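Local atomic coordinates of post-proline cleaving enzyme (Rickettsia typhi, PDB entry 4HVT), a protein that probably cleaves peptides after proline residues, acting as a serine oligopeptidase of the prolyl oligopeptidase family. Residues 70-75 against 85-90; 90-95 against 117-122; 128-133 against 147-152. All blocks are in the same frame, centred on the assembly; numbering follows the deposited sequence.

Interaction 1. Residues 70-75 against 85-90; sequences QRKTPY and NFWMDD. With EDO (1,2-ethanediol), chain C.
Gln70 and Lys72 reach across to segment 85-90 with their side chains, and Asn85 reaches back to the carbonyl of Tyr75, fastening the loop that leads into the beta-propeller to the end of strand 82-87 in its first four-stranded antiparallel blade. The pairing shows how a loop without regular structure can be held when its polar groups find individual partners. Asp89 supplies one of them. Its OD2 accepts from Gln70 NE2 at 3.0 Å and from the indole NE1 of Trp87, the two donors arriving from opposite faces of the carboxylate plane, while OD1 takes the backbone N of Asn92. The amide of Gln70 also donates to a water, which in turn donates to Asp90 OD1.

Trp87 fills the middle. With CG anti to the backbone N (chi1 179°) the indole extends to the loop, where Trp87 CH2 lies 3.8 Å from Lys72 CB and the carbonyl O of Lys72 faces the ring edge in plane, 3.5 Å from Trp87 CZ3. The lysine chain bends at its third torsion (-67°), which carries CE over one indole face and Lys72 NZ on to Met88 O at 2.7 Å. Phe67 O is a further acceptor for NZ, so the ammonium is shared between two backbone carbonyls.

At the far end the Asn85 amide is used at both its polar atoms. OD1 accepts from Arg98 NE on the neighbouring strand, and Asn85 ND2 donates to Tyr75 O at 2.8 Å along a nearly straight bond (171°). An ethanediol, probably from the crystallisation liquor, sits beside the indole and links Asn85 ND2, Phe86 O and Met88 N. A second water donates to Tyr75 O and accepts from Phe86 N, with its oxygen 2.8 Å from that nitrogen.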
ATOM      1  N   GLN A  70      11.558 -19.862  10.219  1.00 20.71           N
ATOM      2  CA  GLN A  70      10.469 -20.232  11.113  1.00 21.43           C
ATOM      3  C   GLN A  70      10.357 -19.264  12.315  1.00 20.58           C
ATOM      4  O   GLN A  70       9.364 -19.288  13.028  1.00 20.47           O
ATOM      5  CB  GLN A  70      10.652 -21.681  11.611  1.00 23.17           C
ATOM      6  CG  GLN A  70      10.465 -22.737  10.530  1.00 24.94           C
ATOM      7  CD  GLN A  70       9.108 -22.663   9.871  1.00 25.51           C
ATOM      8  OE1 GLN A  70       8.084 -22.797  10.538  1.00 27.32           O
ATOM      9  NE2 GLN A  70       9.080 -22.424   8.553  1.00 26.21           N
ATOM     10  N   ARG A  71      11.352 -18.416  12.545  1.00 20.40           N
ATOM     11  CA  ARG A  71      11.254 -17.424  13.628  1.00 20.35           C
ATOM     12  C   ARG A  71      10.679 -16.082  13.177  1.00 18.43           C
ATOM     13  O   ARG A  71      10.666 -15.155  13.946  1.00 17.71           O
ATOM     14  CB  ARG A  71      12.601 -17.231  14.350  1.00 22.62           C
ATOM     15  CG  ARG A  71      13.222 -18.499  14.921  1.00 25.47           C
ATOM     16  CD  ARG A  71      14.697 -18.241  15.318  1.00 28.15           C
ATOM     17  NE  ARG A  71      15.245 -17.518  14.184  1.00 31.27           N
ATOM     18  CZ  ARG A  71      16.391 -16.848  14.092  1.00 34.65           C
ATOM     19  NH1 ARG A  71      17.327 -16.840  15.072  1.00 34.83           N
ATOM     20  NH2 ARG A  71      16.621 -16.233  12.918  1.00 33.20           N
ATOM     21  N   LYS A  72      10.181 -15.970  11.944  1.00 17.27           N
ATOM     22  CA  LYS A  72       9.422 -14.728  11.542  1.00 16.20           C
ATOM     23  C   LYS A  72       8.274 -14.443  12.494  1.00 15.79           C
ATOM     24  O   LYS A  72       7.638 -15.380  13.009  1.00 16.19           O
ATOM     25  CB  LYS A  72       8.834 -14.840  10.131  1.00 16.01           C
ATOM     26  CG  LYS A  72       9.848 -14.863   9.025  1.00 16.45           C
ATOM     27  CD  LYS A  72       9.172 -14.759   7.647  1.00 15.88           C
ATOM     28  CE  LYS A  72       8.341 -15.961   7.287  1.00 16.07           C
ATOM     29  NZ  LYS A  72       7.827 -15.862   5.874  1.00 16.22           N
ATOM     30  N   THR A  73       7.990 -13.164  12.712  1.00 14.79           N
ATOM     31  CA  THR A  73       6.960 -12.775  13.660  1.00 14.78           C
ATOM     32  C   THR A  73       5.600 -12.991  13.052  1.00 14.35           C
ATOM     33  O   THR A  73       5.326 -12.425  11.961  1.00 14.28           O
ATOM     34  CB  THR A  73       7.128 -11.305  14.069  1.00 14.46           C
ATOM     35  OG1 THR A  73       8.405 -11.187  14.719  1.00 14.91           O
ATOM     36  CG2 THR A  73       6.040 -10.915  15.032  1.00 14.18           C
ATOM     37  N   PRO A  74       4.743 -13.796  13.735  1.00 14.35           N
ATOM     38  CA  PRO A  74       3.389 -14.032  13.188  1.00 14.10           C
ATOM     39  C   PRO A  74       2.389 -12.958  13.645  1.00 14.40           C
ATOM     40  O   PRO A  74       1.754 -13.089  14.662  1.00 15.22           O
ATOM     41  CB  PRO A  74       3.038 -15.408  13.770  1.00 14.59           C
ATOM     42  CG  PRO A  74       3.715 -15.418  15.105  1.00 14.72           C
ATOM     43  CD  PRO A  74       4.989 -14.641  14.916  1.00 14.50           C
ATOM     44  N   TYR A  75       2.302 -11.866  12.921  1.00 13.71           N
ATOM     45  CA  TYR A  75       1.435 -10.764  13.277  1.00 13.86           C
ATOM     46  C   TYR A  75      -0.012 -11.217  13.153  1.00 14.53           C
ATOM     47  O   TYR A  75      -0.358 -12.110  12.355  1.00 16.01           O
ATOM     48  CB  TYR A  75       1.725  -9.553  12.376  1.00 13.72           C
ATOM     49  CG  TYR A  75       3.126  -9.041  12.551  1.00 14.47           C
ATOM     50  CD1 TYR A  75       3.466  -8.304  13.674  1.00 14.30           C
ATOM     51  CD2 TYR A  75       4.133  -9.322  11.626  1.00 14.89           C
ATOM     52  CE1 TYR A  75       4.729  -7.859  13.880  1.00 14.38           C
ATOM     53  CE2 TYR A  75       5.427  -8.865  11.835  1.00 16.14           C
ATOM     54  CZ  TYR A  75       5.711  -8.143  12.976  1.00 15.83           C
ATOM     55  OH  TYR A  75       6.986  -7.708  13.199  1.00 16.85           O
ATOM     56  N   ASN A  85      -3.877 -15.247  11.835  1.00 12.93           N
ATOM     57  CA  ASN A  85      -2.576 -14.959  11.253  1.00 12.54           C
ATOM     58  C   ASN A  85      -2.551 -15.531   9.847  1.00 12.62           C
ATOM     59  O   ASN A  85      -3.183 -16.564   9.580  1.00 12.65           O
ATOM     60  CB  ASN A  85      -1.470 -15.574  12.147  1.00 12.78           C
ATOM     61  CG  ASN A  85      -0.113 -15.656  11.490  1.00 12.97           C
ATOM     62  OD1 ASN A  85       0.345 -16.723  11.126  1.00 13.48           O
ATOM     63  ND2 ASN A  85       0.543 -14.522  11.353  1.00 12.79           N
ATOM     64  N   PHE A  86      -1.804 -14.865   8.970  1.00 12.53           N
ATOM     65  CA  PHE A  86      -1.535 -15.394   7.664  1.00 13.01           C
ATOM     66  C   PHE A  86      -0.043 -15.642   7.547  1.00 13.14           C
ATOM     67  O   PHE A  86       0.750 -14.705   7.710  1.00 13.15           O
ATOM     68  CB  PHE A  86      -1.991 -14.466   6.528  1.00 13.01           C
ATOM     69  CG  PHE A  86      -1.989 -15.165   5.209  1.00 13.72           C
ATOM     70  CD1 PHE A  86      -2.959 -16.112   4.928  1.00 13.99           C
ATOM     71  CD2 PHE A  86      -0.991 -14.934   4.310  1.00 14.23           C
ATOM     72  CE1 PHE A  86      -2.927 -16.833   3.757  1.00 15.05           C
ATOM     73  CE2 PHE A  86      -0.958 -15.634   3.109  1.00 14.65           C
ATOM     74  CZ  PHE A  86      -1.924 -16.579   2.836  1.00 14.63           C
ATOM     75  N   TRP A  87       0.314 -16.890   7.269  1.00 13.85           N
ATOM     76  CA  TRP A  87       1.730 -17.402   7.315  1.00 14.47           C
ATOM     77  C   TRP A  87       2.196 -17.989   5.982  1.00 15.09           C
ATOM     78  O   TRP A  87       1.535 -18.872   5.420  1.00 15.15           O
ATOM     79  CB  TRP A  87       1.859 -18.490   8.387  1.00 15.03           C
ATOM     80  CG  TRP A  87       3.244 -19.072   8.486  1.00 15.75           C
ATOM     81  CD1 TRP A  87       3.689 -20.203   7.878  1.00 16.39           C
ATOM     82  CD2 TRP A  87       4.379 -18.518   9.185  1.00 15.82           C
ATOM     83  NE1 TRP A  87       5.017 -20.406   8.171  1.00 16.81           N
ATOM     84  CE2 TRP A  87       5.466 -19.379   8.948  1.00 16.35           C
ATOM     85  CE3 TRP A  87       4.571 -17.398  10.017  1.00 15.65           C
ATOM     86  CZ2 TRP A  87       6.739 -19.184   9.543  1.00 16.76           C
ATOM     87  CZ3 TRP A  87       5.832 -17.199  10.594  1.00 16.21           C
ATOM     88  CH2 TRP A  87       6.894 -18.074  10.329  1.00 16.52           C
ATOM     89  N   MET A  88       3.337 -17.509   5.505  1.00 15.75           N
ATOM     90  CA  MET A  88       4.011 -18.082   4.357  1.00 16.60           C
ATOM     91  C   MET A  88       5.422 -18.549   4.746  1.00 17.35           C
ATOM     92  O   MET A  88       6.108 -17.896   5.514  1.00 16.72           O
ATOM     93  CB  MET A  88       4.172 -17.057   3.223  1.00 17.44           C
ATOM     94  CG  MET A  88       2.862 -16.637   2.582  1.00 17.37           C
ATOM     95  SD  MET A  88       3.082 -15.198   1.489  1.00 19.19           S
ATOM     96  CE  MET A  88       2.964 -13.966   2.746  1.00 20.46           C
ATOM     97  N   ASP A  89       5.843 -19.647   4.134  1.00 18.39           N
ATOM     98  CA  ASP A  89       7.258 -20.073   4.223  1.00 19.26           C
ATOM     99  C   ASP A  89       7.644 -20.862   3.003  1.00 20.17           C
ATOM    100  O   ASP A  89       6.925 -20.844   2.012  1.00 19.45           O
ATOM    101  CB  ASP A  89       7.543 -20.824   5.541  1.00 20.27           C
ATOM    102  CG  ASP A  89       6.744 -22.118   5.698  1.00 21.29           C
ATOM    103  OD1 ASP A  89       6.221 -22.668   4.714  1.00 22.00           O
ATOM    104  OD2 ASP A  89       6.618 -22.594   6.863  1.00 22.53           O
ATOM    105  N   ASP A  90       8.782 -21.575   3.029  1.00 21.21           N
ATOM    106  CA  ASP A  90       9.169 -22.333   1.812  1.00 22.58           C
ATOM    107  C   ASP A  90       8.282 -23.561   1.556  1.00 22.45           C
ATOM    108  O   ASP A  90       8.139 -24.008   0.406  1.00 22.89           O
ATOM    109  CB  ASP A  90      10.623 -22.760   1.870  1.00 24.34           C
ATOM    110  CG  ASP A  90      10.949 -23.517   3.112  1.00 25.59           C
ATOM    111  OD1 ASP A  90      10.449 -23.195   4.209  1.00 26.90           O
ATOM    112  OD2 ASP A  90      11.731 -24.482   3.008  1.00 28.24           O
TER
HETATM  113  C1  EDO C 802       5.019 -14.457   8.082  1.00 24.49           C
HETATM  114  O1  EDO C 802       4.361 -14.832   6.845  1.00 22.63           O
HETATM  115  C2  EDO C 802       4.040 -13.617   8.912  1.00 23.84           C
HETATM  116  O2  EDO C 802       2.942 -14.385   9.451  1.00 20.92           O
HETATM  117  O   HOH W   1      11.353 -22.836   6.920  1.00 39.19           O
HETATM  118  O   HOH W   2      -1.071 -12.153   9.415  1.00 13.95           O

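Interaction 2. Residues 90-95 against 117-122; sequences DKNPQG and DFDKLS
Asp117 and Phe118 meet Gly95 where the last strand of the first propeller blade, 113-117, runs into helix 118-125, an instance of a helix start secured both by its own cap and by a neighbouring turn. Asp117 is the N-cap: Asp117 OD1 takes Lys120 N at 3.0 Å, from above the carboxylate plane, and Asp119 N only weakly. Phe118 N donates to Gly95 O at 2.8 Å, nearly along the C=O axis, and the same oxygen lies in plane at the edge of the Phe118 ring.

Asp119 is the residue that grips the turn. With CG anti to its carbonyl carbon (chi1 -62°), the carboxylate reaches two consecutive amides: Asp119 OD1 accepts from Gln94 N at 2.8 Å on its syn side, and OD2 from Gly95 N at 3.0 Å from above the plane. Pro93 CD packs 3.1 Å from Asp119 OD1. Such a pair of bonds fixes the turn before strand 96-101 against the helix.

Ser122, one turn on, donates through OG to Phe118 O and accepts from Val129 N. The Gln94 chain passes it before its amide NE2 turns away to Ser686 O, leaving Gln94 CG 3.7 Å from Ser122 OG.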
ATOM      1  N   ASP A  90       8.782 -21.575   3.029  1.00 21.21           N
ATOM      2  CA  ASP A  90       9.169 -22.333   1.812  1.00 22.58           C
ATOM      3  C   ASP A  90       8.282 -23.561   1.556  1.00 22.45           C
ATOM      4  O   ASP A  90       8.139 -24.008   0.406  1.00 22.89           O
ATOM      5  CB  ASP A  90      10.623 -22.760   1.870  1.00 24.34           C
ATOM      6  CG  ASP A  90      10.949 -23.517   3.112  1.00 25.59           C
ATOM      7  OD1 ASP A  90      10.449 -23.195   4.209  1.00 26.90           O
ATOM      8  OD2 ASP A  90      11.731 -24.482   3.008  1.00 28.24           O
ATOM      9  N   LYS A  91       7.670 -24.107   2.601  1.00 21.94           N
ATOM     10  CA  LYS A  91       6.728 -25.226   2.431  1.00 22.27           C
ATOM     11  C   LYS A  91       5.385 -24.721   1.916  1.00 21.44           C
ATOM     12  O   LYS A  91       4.713 -25.416   1.174  1.00 22.41           O
ATOM     13  CB  LYS A  91       6.463 -25.959   3.754  1.00 22.46           C
ATOM     14  N   ASN A  92       4.996 -23.513   2.336  1.00 20.21           N
ATOM     15  CA  ASN A  92       3.674 -22.924   2.011  1.00 19.49           C
ATOM     16  C   ASN A  92       3.892 -21.522   1.487  1.00 17.87           C
ATOM     17  O   ASN A  92       3.634 -20.512   2.173  1.00 16.52           O
ATOM     18  CB  ASN A  92       2.728 -22.894   3.232  1.00 19.50           C
ATOM     19  CG  ASN A  92       2.104 -24.237   3.496  1.00 20.93           C
ATOM     20  OD1 ASN A  92       1.190 -24.669   2.777  1.00 22.56           O
ATOM     21  ND2 ASN A  92       2.603 -24.919   4.499  1.00 21.21           N
ATOM     22  N   PRO A  93       4.414 -21.443   0.261  1.00 17.91           N
ATOM     23  CA  PRO A  93       4.644 -20.110  -0.267  1.00 17.13           C
ATOM     24  C   PRO A  93       3.408 -19.297  -0.607  1.00 16.43           C
ATOM     25  O   PRO A  93       3.476 -18.074  -0.558  1.00 15.56           O
ATOM     26  CB  PRO A  93       5.486 -20.372  -1.524  1.00 17.73           C
ATOM     27  CG  PRO A  93       5.093 -21.746  -1.961  1.00 18.46           C
ATOM     28  CD  PRO A  93       4.917 -22.494  -0.653  1.00 18.74           C
ATOM     29  N   GLN A  94       2.299 -19.951  -0.948  1.00 16.35           N
ATOM     30  CA  GLN A  94       1.039 -19.245  -1.168  1.00 15.92           C
ATOM     31  C   GLN A  94       0.417 -18.877   0.170  1.00 15.16           C
ATOM     32  O   GLN A  94      -0.137 -17.812   0.321  1.00 14.42           O
ATOM     33  CB  GLN A  94       0.113 -20.101  -2.024  1.00 17.03           C
ATOM     34  CG  GLN A  94      -0.902 -19.252  -2.745  1.00 17.63           C
ATOM     35  CD  GLN A  94      -0.236 -18.308  -3.737  1.00 17.45           C
ATOM     36  OE1 GLN A  94       0.432 -18.747  -4.658  1.00 19.60           O
ATOM     37  NE2 GLN A  94      -0.310 -17.013  -3.447  1.00 17.59           N
ATOM     38  N   GLY A  95       0.571 -19.775   1.158  1.00 15.13           N
ATOM     39  CA  GLY A  95       0.291 -19.437   2.557  1.00 14.57           C
ATOM     40  C   GLY A  95      -0.861 -20.151   3.251  1.00 14.71           C
ATOM     41  O   GLY A  95      -1.714 -20.787   2.611  1.00 14.99           O
ATOM     42  N   ASP A 117      -5.433 -23.639   3.628  1.00 16.98           N
ATOM     43  CA  ASP A 117      -4.116 -23.801   3.001  1.00 17.69           C
ATOM     44  C   ASP A 117      -4.237 -23.415   1.515  1.00 17.85           C
ATOM     45  O   ASP A 117      -4.787 -24.182   0.683  1.00 18.22           O
ATOM     46  CB  ASP A 117      -3.635 -25.251   3.178  1.00 18.79           C
ATOM     47  CG  ASP A 117      -2.253 -25.518   2.584  1.00 19.65           C
ATOM     48  OD1 ASP A 117      -1.827 -24.837   1.650  1.00 19.46           O
ATOM     49  OD2 ASP A 117      -1.545 -26.480   3.058  1.00 21.44           O
ATOM     50  N   PHE A 118      -3.649 -22.267   1.170  1.00 17.44           N
ATOM     51  CA  PHE A 118      -3.778 -21.734  -0.194  1.00 17.39           C
ATOM     52  C   PHE A 118      -2.874 -22.458  -1.172  1.00 18.67           C
ATOM     53  O   PHE A 118      -3.125 -22.448  -2.362  1.00 19.42           O
ATOM     54  CB  PHE A 118      -3.563 -20.199  -0.257  1.00 16.51           C
ATOM     55  CG  PHE A 118      -4.711 -19.452   0.300  1.00 15.85           C
ATOM     56  CD1 PHE A 118      -4.845 -19.282   1.683  1.00 15.31           C
ATOM     57  CD2 PHE A 118      -5.737 -19.024  -0.515  1.00 15.43           C
ATOM     58  CE1 PHE A 118      -5.982 -18.664   2.209  1.00 15.04           C
ATOM     59  CE2 PHE A 118      -6.867 -18.394   0.032  1.00 15.03           C
ATOM     60  CZ  PHE A 118      -6.989 -18.234   1.382  1.00 14.87           C
ATOM     61  N   ASP A 119      -1.836 -23.121  -0.664  1.00 19.67           N
ATOM     62  CA  ASP A 119      -1.003 -23.969  -1.535  1.00 20.82           C
ATOM     63  C   ASP A 119      -1.802 -25.183  -2.019  1.00 22.80           C
ATOM     64  O   ASP A 119      -1.732 -25.540  -3.187  1.00 23.45           O
ATOM     65  CB  ASP A 119       0.246 -24.380  -0.793  1.00 20.79           C
ATOM     66  CG  ASP A 119       1.079 -23.184  -0.430  1.00 19.96           C
ATOM     67  OD1 ASP A 119       1.890 -22.748  -1.268  1.00 19.53           O
ATOM     68  OD2 ASP A 119       0.926 -22.680   0.700  1.00 19.61           O
ATOM     69  N   LYS A 120      -2.560 -25.799  -1.118  1.00 24.95           N
ATOM     70  CA  LYS A 120      -3.447 -26.903  -1.484  1.00 28.09           C
ATOM     71  C   LYS A 120      -4.528 -26.476  -2.457  1.00 28.51           C
ATOM     72  O   LYS A 120      -4.829 -27.192  -3.428  1.00 29.70           O
ATOM     73  CB  LYS A 120      -4.119 -27.485  -0.252  1.00 31.60           C
ATOM     74  CG  LYS A 120      -3.328 -28.554   0.444  1.00 35.05           C
ATOM     75  CD  LYS A 120      -4.079 -29.085   1.657  1.00 38.09           C
ATOM     76  CE  LYS A 120      -3.161 -29.943   2.508  1.00 41.81           C
ATOM     77  NZ  LYS A 120      -3.485 -29.809   3.956  1.00 44.75           N
ATOM     78  N   LEU A 121      -5.119 -25.313  -2.201  1.00 25.98           N
ATOM     79  CA  LEU A 121      -6.130 -24.767  -3.088  1.00 26.36           C
ATOM     80  C   LEU A 121      -5.582 -24.559  -4.483  1.00 25.89           C
ATOM     81  O   LEU A 121      -6.260 -24.835  -5.474  1.00 27.06           O
ATOM     82  CB  LEU A 121      -6.644 -23.426  -2.551  1.00 26.21           C
ATOM     83  CG  LEU A 121      -7.835 -23.420  -1.620  1.00 26.86           C
ATOM     84  CD1 LEU A 121      -8.222 -21.954  -1.419  1.00 25.30           C
ATOM     85  CD2 LEU A 121      -9.002 -24.264  -2.172  1.00 28.21           C
ATOM     86  N   SER A 122      -4.368 -24.030  -4.557  1.00 25.04           N
ATOM     87  CA  SER A 122      -3.719 -23.724  -5.819  1.00 25.34           C
ATOM     88  C   SER A 122      -3.447 -25.000  -6.612  1.00 29.15           C
ATOM     89  O   SER A 122      -3.742 -25.074  -7.828  1.00 29.02           O
ATOM     90  CB  SER A 122      -2.422 -22.970  -5.607  1.00 24.20           C
ATOM     91  OG  SER A 122      -2.617 -21.688  -4.985  1.00 22.36           O
TER

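Interaction 3. Residues 128-133 against 147-152; sequences KVAYRG and SMSFGG
Lys128 opens the contact with Gly151 just before strand 129-136 pairs with strand 143-150, its carbonyl O taking Gly151 N from above the carbonyl plane and also lying in plane at the edge of the Phe150 ring. The lysine side chain leads away from segment 147-152, to a salt bridge with Asp679.

Val129 faces Phe150 in a non-hydrogen-bonded pair. Its two methyls divide the work: Val129 CG1, anti to the backbone N (chi1 177°), touches Met148 SD at 3.6 Å, whereas CG2 meets the edge of the phenylalanine ring at Phe150 CE1, 4.1 Å away. Ala130 then pairs with Ser149 in the hydrogen-bonded manner, Ala130 N to Ser149 O at 2.9 Å and Ser149 N back to Ala130 O. On this opposite face of the sheet the Ala130 methyl rests against Ser149 OG and Gly151 O.

Tyr131 lies across from Met148; its ring stacks with Phe86 of the first blade and has Gly133 N over the centre of one face. Arg132 folds back over the partner strand, bent at its second and third torsions (-67° and -60°). Arg132 NH1 thereby points, in the guanidinium plane, at Ser149 OG at 2.9 Å, and it also donates to Lys153 O. Ser149 OG in turn donates to Gly151 O at 2.8 Å, so one oxygen relays between the arginine and the turn.

Arg132 and Gly133 together stand opposite Ser147: Arg132 N donates to Ser147 O at 2.8 Å, and Ser147 N to Gly133 O at 2.9 Å. Gly133 has a positive phi that suits a residue without a side chain. Two residues against one make a beta bulge, here set in the antiparallel hairpin that begins the second blade of a seven-bladed beta-propeller.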
ATOM      1  N   LYS A 128      -2.015 -20.264  -9.242  1.00 25.88           N
ATOM      2  CA  LYS A 128      -1.694 -19.644  -7.958  1.00 24.46           C
ATOM      3  C   LYS A 128      -3.005 -18.962  -7.504  1.00 22.14           C
ATOM      4  O   LYS A 128      -3.519 -18.137  -8.243  1.00 21.22           O
ATOM      5  CB  LYS A 128      -0.625 -18.540  -8.096  1.00 25.85           C
ATOM      6  CG  LYS A 128       0.867 -18.903  -8.243  1.00 28.46           C
ATOM      7  CD  LYS A 128       1.698 -17.767  -7.601  1.00 30.12           C
ATOM      8  CE  LYS A 128       3.054 -17.417  -8.222  1.00 30.93           C
ATOM      9  NZ  LYS A 128       3.788 -18.549  -8.846  1.00 32.29           N
ATOM     10  N   VAL A 129      -3.545 -19.328  -6.344  1.00 20.04           N
ATOM     11  CA  VAL A 129      -4.703 -18.639  -5.727  1.00 18.33           C
ATOM     12  C   VAL A 129      -4.156 -17.903  -4.513  1.00 16.59           C
ATOM     13  O   VAL A 129      -3.680 -18.520  -3.600  1.00 17.19           O
ATOM     14  CB  VAL A 129      -5.791 -19.645  -5.275  1.00 19.12           C
ATOM     15  CG1 VAL A 129      -6.932 -18.923  -4.593  1.00 19.08           C
ATOM     16  CG2 VAL A 129      -6.338 -20.432  -6.458  1.00 20.35           C
ATOM     17  N   ALA A 130      -4.163 -16.579  -4.570  1.00 15.28           N
ATOM     18  CA  ALA A 130      -3.649 -15.708  -3.531  1.00 14.02           C
ATOM     19  C   ALA A 130      -4.741 -15.281  -2.566  1.00 13.39           C
ATOM     20  O   ALA A 130      -5.837 -14.920  -2.970  1.00 13.08           O
ATOM     21  CB  ALA A 130      -3.019 -14.475  -4.168  1.00 13.77           C
ATOM     22  N   TYR A 131      -4.442 -15.334  -1.262  1.00 12.71           N
ATOM     23  CA  TYR A 131      -5.306 -14.801  -0.216  1.00 12.98           C
ATOM     24  C   TYR A 131      -5.304 -13.299  -0.227  1.00 12.11           C
ATOM     25  O   TYR A 131      -4.234 -12.656  -0.239  1.00 11.68           O
ATOM     26  CB  TYR A 131      -4.752 -15.252   1.126  1.00 13.82           C
ATOM     27  CG  TYR A 131      -5.339 -14.621   2.366  1.00 14.53           C
ATOM     28  CD1 TYR A 131      -6.589 -14.959   2.810  1.00 16.15           C
ATOM     29  CD2 TYR A 131      -4.620 -13.673   3.090  1.00 15.40           C
ATOM     30  CE1 TYR A 131      -7.130 -14.391   3.961  1.00 16.95           C
ATOM     31  CE2 TYR A 131      -5.126 -13.134   4.259  1.00 15.79           C
ATOM     32  CZ  TYR A 131      -6.370 -13.494   4.682  1.00 16.66           C
ATOM     33  OH  TYR A 131      -6.867 -12.936   5.830  1.00 17.92           O
ATOM     34  N   ARG A 132      -6.495 -12.707  -0.226  1.00 11.65           N
ATOM     35  CA  ARG A 132      -6.636 -11.261  -0.297  1.00 11.72           C
ATOM     36  C   ARG A 132      -7.554 -10.680   0.817  1.00 12.07           C
ATOM     37  O   ARG A 132      -7.980  -9.543   0.701  1.00 12.40           O
ATOM     38  CB  ARG A 132      -7.144 -10.792  -1.694  1.00 11.95           C
ATOM     39  CG  ARG A 132      -6.392 -11.324  -2.906  1.00 12.58           C
ATOM     40  CD  ARG A 132      -4.938 -10.824  -3.045  1.00 13.18           C
ATOM     41  NE  ARG A 132      -4.869  -9.396  -3.158  1.00 13.35           N
ATOM     42  CZ  ARG A 132      -4.741  -8.740  -4.310  1.00 14.46           C
ATOM     43  NH1 ARG A 132      -4.701  -9.396  -5.445  1.00 15.05           N
ATOM     44  NH2 ARG A 132      -4.647  -7.413  -4.308  1.00 15.75           N
ATOM     45  N   GLY A 133      -7.730 -11.424   1.906  1.00 12.38           N
ATOM     46  CA  GLY A 133      -8.426 -10.934   3.114  1.00 12.71           C
ATOM     47  C   GLY A 133      -9.772 -11.602   3.297  1.00 12.86           C
ATOM     48  O   GLY A 133     -10.177 -12.406   2.471  1.00 12.36           O
ATOM     49  N   SER A 147     -11.725 -13.406   0.256  1.00 10.69           N
ATOM     50  CA  SER A 147     -11.251 -12.763  -0.975  1.00 10.63           C
ATOM     51  C   SER A 147      -9.981 -13.395  -1.499  1.00 11.18           C
ATOM     52  O   SER A 147      -9.076 -13.741  -0.721  1.00 11.17           O
ATOM     53  CB  SER A 147     -11.020 -11.284  -0.759  1.00 10.23           C
ATOM     54  OG  SER A 147     -12.257 -10.610  -0.538  1.00 10.35           O
ATOM     55  N   MET A 148      -9.937 -13.546  -2.813  1.00 11.70           N
ATOM     56  CA  MET A 148      -8.877 -14.272  -3.515  1.00 12.71           C
ATOM     57  C   MET A 148      -8.637 -13.665  -4.889  1.00 12.61           C
ATOM     58  O   MET A 148      -9.531 -13.053  -5.489  1.00 12.32           O
ATOM     59  CB  MET A 148      -9.238 -15.750  -3.693  1.00 14.84           C
ATOM     60  CG  MET A 148      -9.326 -16.510  -2.400  1.00 16.35           C
ATOM     61  SD  MET A 148      -9.929 -18.196  -2.700  1.00 20.20           S
ATOM     62  CE  MET A 148     -11.604 -17.984  -2.939  1.00 19.13           C
ATOM     63  N   SER A 149      -7.424 -13.838  -5.390  1.00 12.45           N
ATOM     64  CA  SER A 149      -7.115 -13.469  -6.767  1.00 12.93           C
ATOM     65  C   SER A 149      -6.266 -14.559  -7.396  1.00 13.82           C
ATOM     66  O   SER A 149      -5.617 -15.359  -6.709  1.00 13.93           O
ATOM     67  CB  SER A 149      -6.358 -12.143  -6.795  1.00 12.66           C
ATOM     68  OG  SER A 149      -5.112 -12.239  -6.080  1.00 12.35           O
ATOM     69  N   PHE A 150      -6.240 -14.596  -8.721  1.00 14.15           N
ATOM     70  CA  PHE A 150      -5.269 -15.454  -9.402  1.00 14.91           C
ATOM     71  C   PHE A 150      -3.971 -14.660  -9.519  1.00 15.13           C
ATOM     72  O   PHE A 150      -3.912 -13.590 -10.149  1.00 15.58           O
ATOM     73  CB  PHE A 150      -5.798 -15.920 -10.758  1.00 15.31           C
ATOM     74  CG  PHE A 150      -7.017 -16.780 -10.655  1.00 15.71           C
ATOM     75  CD1 PHE A 150      -6.996 -17.936  -9.886  1.00 16.39           C
ATOM     76  CD2 PHE A 150      -8.206 -16.422 -11.298  1.00 16.30           C
ATOM     77  CE1 PHE A 150      -8.132 -18.737  -9.756  1.00 17.07           C
ATOM     78  CE2 PHE A 150      -9.340 -17.231 -11.187  1.00 16.84           C
ATOM     79  CZ  PHE A 150      -9.298 -18.380 -10.416  1.00 17.08           C
ATOM     80  N   GLY A 151      -2.931 -15.167  -8.868  1.00 15.52           N
ATOM     81  CA  GLY A 151      -1.663 -14.409  -8.775  1.00 15.34           C
ATOM     82  C   GLY A 151      -1.852 -13.012  -8.245  1.00 14.75           C
ATOM     83  O   GLY A 151      -2.732 -12.769  -7.378  1.00 14.53           O
ATOM     84  N   GLY A 152      -1.064 -12.084  -8.797  1.00 14.59           N
ATOM     85  CA  GLY A 152      -1.064 -10.706  -8.351  1.00 14.45           C
ATOM     86  C   GLY A 152      -1.979  -9.831  -9.183  1.00 14.21           C
ATOM     87  O   GLY A 152      -1.778  -8.589  -9.232  1.00 14.87           O
TER

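From the N terminus the three contacts follow in series, none nested within or crossing another. Interaction 1 closes a short excursion through strand 77-79 and the first half of strand 82-87, binding the entry loop to the first blade. Sharing Asp90 with it, interaction 2 closes a longer loop through strands 96-101 and 113-117 and sets the following helix against the turn. Helix 118-125 then leads directly into interaction 3, a hairpin of the second blade. Phe86 of interaction 1 packs on Phe118 of interaction 2, and Gln94 of interaction 2 on Lys128 and Val129 of interaction 3. Together they tie the entry loop, the first blade, the connecting helix and the start of the second blade.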